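Local coordinates for uncharacterized SnoaL-like protein (Burkholderia thailandensis E264, PDB 3H3H) that is of unknown function but adopts the SnoaL-like fold of the NTF2 clan, whose cone-shaped alpha+beta domain commonly encloses a ligand-binding or catalytic pocket, at residues R15-D27 / W65-F77. Numbering follows the deposited sequence.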
loop_
_atom_site.group_PDB
_atom_site.type_symbol
_atom_site.label_atom_id
_atom_site.label_comp_id
_atom_site.label_asym_id
_atom_site.label_seq_id
_atom_site.Cartn_x
_atom_site.Cartn_y
_atom_site.Cartn_z
ATOM N N ARG B 15 -5.339 14.243 -5.097
ATOM C CA ARG B 15 -5.033 15.582 -5.574
ATOM C C ARG B 15 -4.964 16.583 -4.420
ATOM O O ARG B 15 -4.098 17.454 -4.414
ATOM C CB ARG B 15 -6.055 16.023 -6.638
ATOM C CG ARG B 15 -5.856 17.438 -7.169
ATOM C CD ARG B 15 -5.088 17.547 -8.496
ATOM N NE ARG B 15 -5.278 18.878 -9.043
ATOM C CZ ARG B 15 -6.186 19.182 -9.968
ATOM N NH1 ARG B 15 -6.310 20.432 -10.393
ATOM N NH2 ARG B 15 -6.966 18.236 -10.471
ATOM N N GLU B 16 -5.844 16.462 -3.428
ATOM C CA GLU B 16 -5.804 17.384 -2.301
ATOM C C GLU B 16 -4.594 17.087 -1.446
ATOM O O GLU B 16 -3.942 18.015 -1.020
ATOM C CB GLU B 16 -7.079 17.327 -1.458
ATOM C CG GLU B 16 -8.270 17.736 -2.224
ATOM C CD GLU B 16 -9.577 17.639 -1.428
ATOM O OE1 GLU B 16 -9.626 17.068 -0.331
ATOM O OE2 GLU B 16 -10.596 18.093 -1.945
ATOM N N TRP B 17 -4.280 15.804 -1.212
ATOM C CA TRP B 17 -3.181 15.444 -0.327
ATOM C C TRP B 17 -1.864 15.873 -0.946
ATOM O O TRP B 17 -1.027 16.477 -0.276
ATOM C CB TRP B 17 -3.158 13.910 -0.093
ATOM C CG TRP B 17 -2.198 13.470 0.896
ATOM C CD1 TRP B 17 -2.384 13.344 2.253
ATOM C CD2 TRP B 17 -0.921 12.928 0.617
ATOM N NE1 TRP B 17 -1.232 12.871 2.837
ATOM C CE2 TRP B 17 -0.351 12.526 1.849
ATOM C CE3 TRP B 17 -0.184 12.764 -0.553
ATOM C CZ2 TRP B 17 0.935 11.999 1.939
ATOM C CZ3 TRP B 17 1.083 12.180 -0.458
ATOM C CH2 TRP B 17 1.636 11.833 0.768
ATOM N N ILE B 18 -1.657 15.581 -2.232
ATOM C CA ILE B 18 -0.444 16.017 -2.932
ATOM C C ILE B 18 -0.340 17.554 -2.920
ATOM O O ILE B 18 0.706 18.115 -2.615
ATOM C CB ILE B 18 -0.435 15.509 -4.365
ATOM C CG1 ILE B 18 -0.257 14.001 -4.402
ATOM C CG2 ILE B 18 0.665 16.206 -5.233
ATOM C CD1 ILE B 18 1.134 13.509 -4.073
ATOM N N ASP B 19 -1.437 18.199 -3.226
ATOM C CA ASP B 19 -1.426 19.667 -3.281
ATOM C C ASP B 19 -1.159 20.244 -1.912
ATOM O O ASP B 19 -0.499 21.273 -1.833
ATOM C CB ASP B 19 -2.730 20.201 -3.825
ATOM C CG ASP B 19 -2.861 20.002 -5.334
ATOM O OD1 ASP B 19 -1.903 19.557 -5.992
ATOM O OD2 ASP B 19 -3.937 20.281 -5.861
ATOM N N ALA B 20 -1.650 19.615 -0.845
ATOM C CA ALA B 20 -1.473 20.164 0.503
ATOM C C ALA B 20 0.008 20.091 0.906
ATOM O O ALA B 20 0.576 21.048 1.455
ATOM C CB ALA B 20 -2.337 19.430 1.521
ATOM N N TRP B 21 0.635 18.957 0.640
ATOM C CA TRP B 21 2.054 18.807 0.851
ATOM C C TRP B 21 2.852 19.818 0.039
ATOM O O TRP B 21 3.733 20.505 0.560
ATOM C CB TRP B 21 2.497 17.372 0.535
ATOM C CG TRP B 21 2.225 16.487 1.741
ATOM C CD1 TRP B 21 1.167 15.660 1.931
ATOM C CD2 TRP B 21 3.032 16.399 2.913
ATOM N NE1 TRP B 21 1.267 15.052 3.140
ATOM C CE2 TRP B 21 2.407 15.479 3.759
ATOM C CE3 TRP B 21 4.231 16.993 3.326
ATOM C CZ2 TRP B 21 2.896 15.177 5.005
ATOM C CZ3 TRP B 21 4.729 16.655 4.577
ATOM C CH2 TRP B 21 4.066 15.738 5.380
ATOM N N ASN B 22 2.489 19.973 -1.237
ATOM C CA ASN B 22 3.229 20.850 -2.133
ATOM C C ASN B 22 3.098 22.315 -1.752
ATOM O O ASN B 22 3.989 23.148 -2.055
ATOM C CB ASN B 22 2.843 20.574 -3.592
ATOM C CG ASN B 22 3.448 19.265 -4.077
ATOM O OD1 ASN B 22 4.333 18.758 -3.408
ATOM N ND2 ASN B 22 2.998 18.718 -5.210
ATOM N N ALA B 23 1.955 22.636 -1.139
ATOM C CA ALA B 23 1.666 23.959 -0.606
ATOM C C ALA B 23 2.322 24.158 0.753
ATOM O O ALA B 23 2.312 25.270 1.290
ATOM C CB ALA B 23 0.197 24.147 -0.496
ATOM N N HIS B 24 2.911 23.091 1.297
ATOM C CA HIS B 24 3.555 23.154 2.623
ATOM C C HIS B 24 2.609 23.705 3.710
ATOM O O HIS B 24 2.986 24.571 4.557
ATOM C CB HIS B 24 4.817 23.985 2.555
ATOM C CG HIS B 24 5.743 23.617 1.447
ATOM N ND1 HIS B 24 6.396 24.573 0.704
ATOM C CD2 HIS B 24 6.111 22.418 0.925
ATOM C CE1 HIS B 24 7.125 23.981 -0.227
ATOM N NE2 HIS B 24 6.996 22.677 -0.090
ATOM N N ASP B 25 1.359 23.231 3.632
ATOM C CA ASP B 25 0.256 23.736 4.404
ATOM C C ASP B 25 -0.121 22.608 5.351
ATOM O O ASP B 25 -0.902 21.733 5.036
ATOM C CB ASP B 25 -0.906 24.089 3.495
ATOM C CG ASP B 25 -2.042 24.769 4.197
ATOM O OD1 ASP B 25 -2.186 24.602 5.419
ATOM O OD2 ASP B 25 -2.845 25.378 3.480
ATOM N N LEU B 26 0.487 22.625 6.517
ATOM C CA LEU B 26 0.292 21.559 7.450
ATOM C C LEU B 26 -1.170 21.454 7.917
ATOM O O LEU B 26 -1.697 20.371 8.135
ATOM C CB LEU B 26 1.288 21.618 8.592
ATOM C CG LEU B 26 1.236 20.439 9.551
ATOM C CD1 LEU B 26 1.430 19.070 8.830
ATOM C CD2 LEU B 26 2.332 20.591 10.596
ATOM N N ASP B 27 -1.830 22.592 8.136
ATOM C CA ASP B 27 -3.245 22.496 8.477
ATOM C C ASP B 27 -4.007 21.749 7.385
ATOM O O ASP B 27 -4.849 20.928 7.698
ATOM C CB ASP B 27 -3.826 23.894 8.663
ATOM C CG ASP B 27 -5.259 23.876 9.095
ATOM O OD1 ASP B 27 -5.465 23.512 10.287
ATOM O OD2 ASP B 27 -6.142 24.226 8.284
ATOM N N TRP B 65 6.075 16.322 10.850
ATOM C CA TRP B 65 5.786 16.927 9.559
ATOM C C TRP B 65 6.083 18.427 9.521
ATOM O O TRP B 65 6.539 18.947 8.468
ATOM C CB TRP B 65 4.347 16.631 9.155
ATOM C CG TRP B 65 4.096 15.160 8.945
ATOM C CD1 TRP B 65 5.034 14.171 8.976
ATOM C CD2 TRP B 65 2.837 14.540 8.712
ATOM N NE1 TRP B 65 4.445 12.969 8.759
ATOM C CE2 TRP B 65 3.092 13.166 8.559
ATOM C CE3 TRP B 65 1.519 15.021 8.573
ATOM C CZ2 TRP B 65 2.095 12.256 8.346
ATOM C CZ3 TRP B 65 0.513 14.131 8.336
ATOM C CH2 TRP B 65 0.809 12.748 8.219
ATOM N N ARG B 66 5.776 19.125 10.620
ATOM C CA ARG B 66 6.056 20.522 10.769
ATOM C C ARG B 66 7.545 20.746 10.574
ATOM O O ARG B 66 7.939 21.654 9.825
ATOM C CB ARG B 66 5.553 21.054 12.115
ATOM C CG ARG B 66 5.717 22.562 12.358
ATOM C CD ARG B 66 5.090 23.007 13.698
ATOM N NE ARG B 66 3.693 22.632 13.733
ATOM C CZ ARG B 66 3.168 21.635 14.441
ATOM N NH1 ARG B 66 3.890 20.910 15.288
ATOM N NH2 ARG B 66 1.895 21.362 14.287
ATOM N N GLU B 67 8.367 19.912 11.215
ATOM C CA GLU B 67 9.793 20.065 11.072
ATOM C C GLU B 67 10.299 19.678 9.690
ATOM O O GLU B 67 11.211 20.346 9.164
ATOM C CB GLU B 67 10.517 19.293 12.157
ATOM C CG GLU B 67 12.014 19.535 12.215
ATOM C CD GLU B 67 12.435 20.989 12.482
ATOM O OE1 GLU B 67 11.619 21.830 12.934
ATOM O OE2 GLU B 67 13.604 21.302 12.239
ATOM N N ALA B 68 9.677 18.657 9.076
ATOM C CA ALA B 68 9.997 18.304 7.686
ATOM C C ALA B 68 9.819 19.490 6.782
ATOM O O ALA B 68 10.687 19.749 5.939
ATOM C CB ALA B 68 9.127 17.205 7.170
ATOM N N LEU B 69 8.702 20.216 6.927
ATOM C CA LEU B 69 8.433 21.359 6.061
ATOM C C LEU B 69 9.383 22.503 6.315
ATOM O O LEU B 69 9.744 23.280 5.419
ATOM C CB LEU B 69 7.020 21.824 6.242
ATOM C CG LEU B 69 5.959 20.830 5.782
ATOM C CD1 LEU B 69 4.607 21.371 6.126
ATOM C CD2 LEU B 69 6.097 20.570 4.258
ATOM N N ARG B 70 9.806 22.618 7.566
ATOM C CA ARG B 70 10.751 23.656 7.912
ATOM C C ARG B 70 12.153 23.352 7.316
ATOM O O ARG B 70 12.822 24.227 6.752
ATOM C CB ARG B 70 10.749 23.771 9.442
ATOM C CG ARG B 70 11.509 24.883 10.003
ATOM C CD ARG B 70 11.298 24.965 11.523
ATOM N NE ARG B 70 12.421 25.639 12.076
ATOM C CZ ARG B 70 12.585 26.954 12.085
ATOM N NH1 ARG B 70 11.658 27.756 11.580
ATOM N NH2 ARG B 70 13.685 27.463 12.600
HETATM N N MSE B 71 12.596 22.112 7.435
HETATM C CA MSE B 71 13.908 21.737 6.970
HETATM C C MSE B 71 14.003 21.532 5.454
HETATM O O MSE B 71 15.070 21.762 4.870
HETATM C CB MSE B 71 14.315 20.439 7.636
HETATM C CG MSE B 71 14.568 20.590 9.109
HETATM SE SE MSE B 71 15.283 18.914 9.698
HETATM C CE MSE B 71 16.956 18.943 8.689
ATOM N N ILE B 72 12.887 21.152 4.824
ATOM C CA ILE B 72 12.872 20.853 3.381
ATOM C C ILE B 72 11.912 21.893 2.796
ATOM O O ILE B 72 10.778 21.575 2.425
ATOM C CB ILE B 72 12.382 19.424 3.039
ATOM C CG1 ILE B 72 13.086 18.361 3.886
ATOM C CG2 ILE B 72 12.589 19.153 1.510
ATOM C CD1 ILE B 72 12.572 16.971 3.646
ATOM N N PRO B 73 12.357 23.150 2.710
ATOM C CA PRO B 73 11.421 24.249 2.441
ATOM C C PRO B 73 10.825 24.246 1.050
ATOM O O PRO B 73 9.770 24.861 0.804
ATOM C CB PRO B 73 12.286 25.508 2.680
ATOM C CG PRO B 73 13.636 25.070 2.529
ATOM C CD PRO B 73 13.697 23.673 3.025
ATOM N N ASP B 74 11.475 23.543 0.146
ATOM C CA ASP B 74 10.963 23.402 -1.201
ATOM C C ASP B 74 10.604 21.936 -1.449
ATOM O O ASP B 74 10.818 21.399 -2.534
ATOM C CB ASP B 74 11.996 23.920 -2.205
ATOM C CG ASP B 74 12.463 25.315 -1.884
ATOM O OD1 ASP B 74 13.681 25.566 -1.976
ATOM O OD2 ASP B 74 11.617 26.163 -1.530
ATOM N N LEU B 75 10.070 21.288 -0.409
ATOM C CA LEU B 75 9.551 19.939 -0.510
ATOM C C LEU B 75 8.503 19.881 -1.608
ATOM O O LEU B 75 7.642 20.752 -1.719
ATOM C CB LEU B 75 8.885 19.515 0.818
ATOM C CG LEU B 75 8.173 18.161 0.854
ATOM C CD1 LEU B 75 8.123 17.440 2.240
ATOM C CD2 LEU B 75 6.703 18.285 0.360
ATOM N N HIS B 76 8.559 18.816 -2.402
ATOM C CA HIS B 76 7.625 18.679 -3.511
ATOM C C HIS B 76 7.442 17.240 -3.832
ATOM O O HIS B 76 8.434 16.556 -3.986
ATOM C CB HIS B 76 8.206 19.393 -4.718
ATOM C CG HIS B 76 7.298 19.354 -5.903
ATOM N ND1 HIS B 76 6.193 20.168 -6.009
ATOM C CD2 HIS B 76 7.301 18.569 -7.000
ATOM C CE1 HIS B 76 5.547 19.882 -7.122
ATOM N NE2 HIS B 76 6.214 18.936 -7.757
ATOM N N PHE B 77 6.185 16.808 -3.978
ATOM C CA PHE B 77 5.856 15.429 -4.326
ATOM C C PHE B 77 5.263 15.424 -5.717
ATOM O O PHE B 77 4.466 16.283 -6.025
ATOM C CB PHE B 77 4.785 14.904 -3.411
ATOM C CG PHE B 77 5.205 14.744 -1.970
ATOM C CD1 PHE B 77 6.551 14.748 -1.586
ATOM C CD2 PHE B 77 4.270 14.510 -1.026
ATOM C CE1 PHE B 77 6.883 14.548 -0.247
ATOM C CE2 PHE B 77 4.579 14.329 0.322
ATOM C CZ PHE B 77 5.877 14.324 0.707
HETATM O O HOH W 1 6.095 22.128 -3.733
#
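N22, in the last turn of helix 7-22, lies beside H76 with CA atoms 5.1 Å apart, while the chain beyond it, turned at H24 in a Schellman motif, brings H24 and L26 against the C-terminal half of helix 58-71. Asparagine suits its place because its amide offers both an acceptor and a donor: N22 OD1 accepts F77 N-H on a lone pair (N to OD1 2.7 Å), and N22 ND2 gives a nearly straight bond (169°) to F77 O, so the amide cannot turn over without losing both bonds. The H76 ring lies almost parallel to this amide, and a water joins H76 ND1 to N22 O and L75 O. L75 O also receives H24 NE2 at 2.6 Å, close to the imidazole plane; H24 CG sits beside its backbone N (chi1 -50°), which lets a residue of positive phi also reach the 72-75 beta turn. Next to these polar contacts W21 fills the interior, its broad indole serving two aromatic partners. F77 CE2 lies over one face, 3.5 Å from W21 CG, whereas the far edge, led by CH2, points into the face of W65 in a T-shaped pair (planes at 67°). L69 and L75 pack around W21, and L26's branched end spans W65 CB with CD1 and R66 CB with CD2. W17 extends the aromatic cluster, its NE1 hydrogen-bonded to Y33 OH; W65 approaches a bound unidentified ligand. The contact joins helices 7-22 and 58-71 at the lead-in to strand 78-84, with I29 of helix 26-30 touching W21 and W65, and Y93 of strand 88-94 meeting F77, consistent with the helix-on-sheet NTF2-like cone.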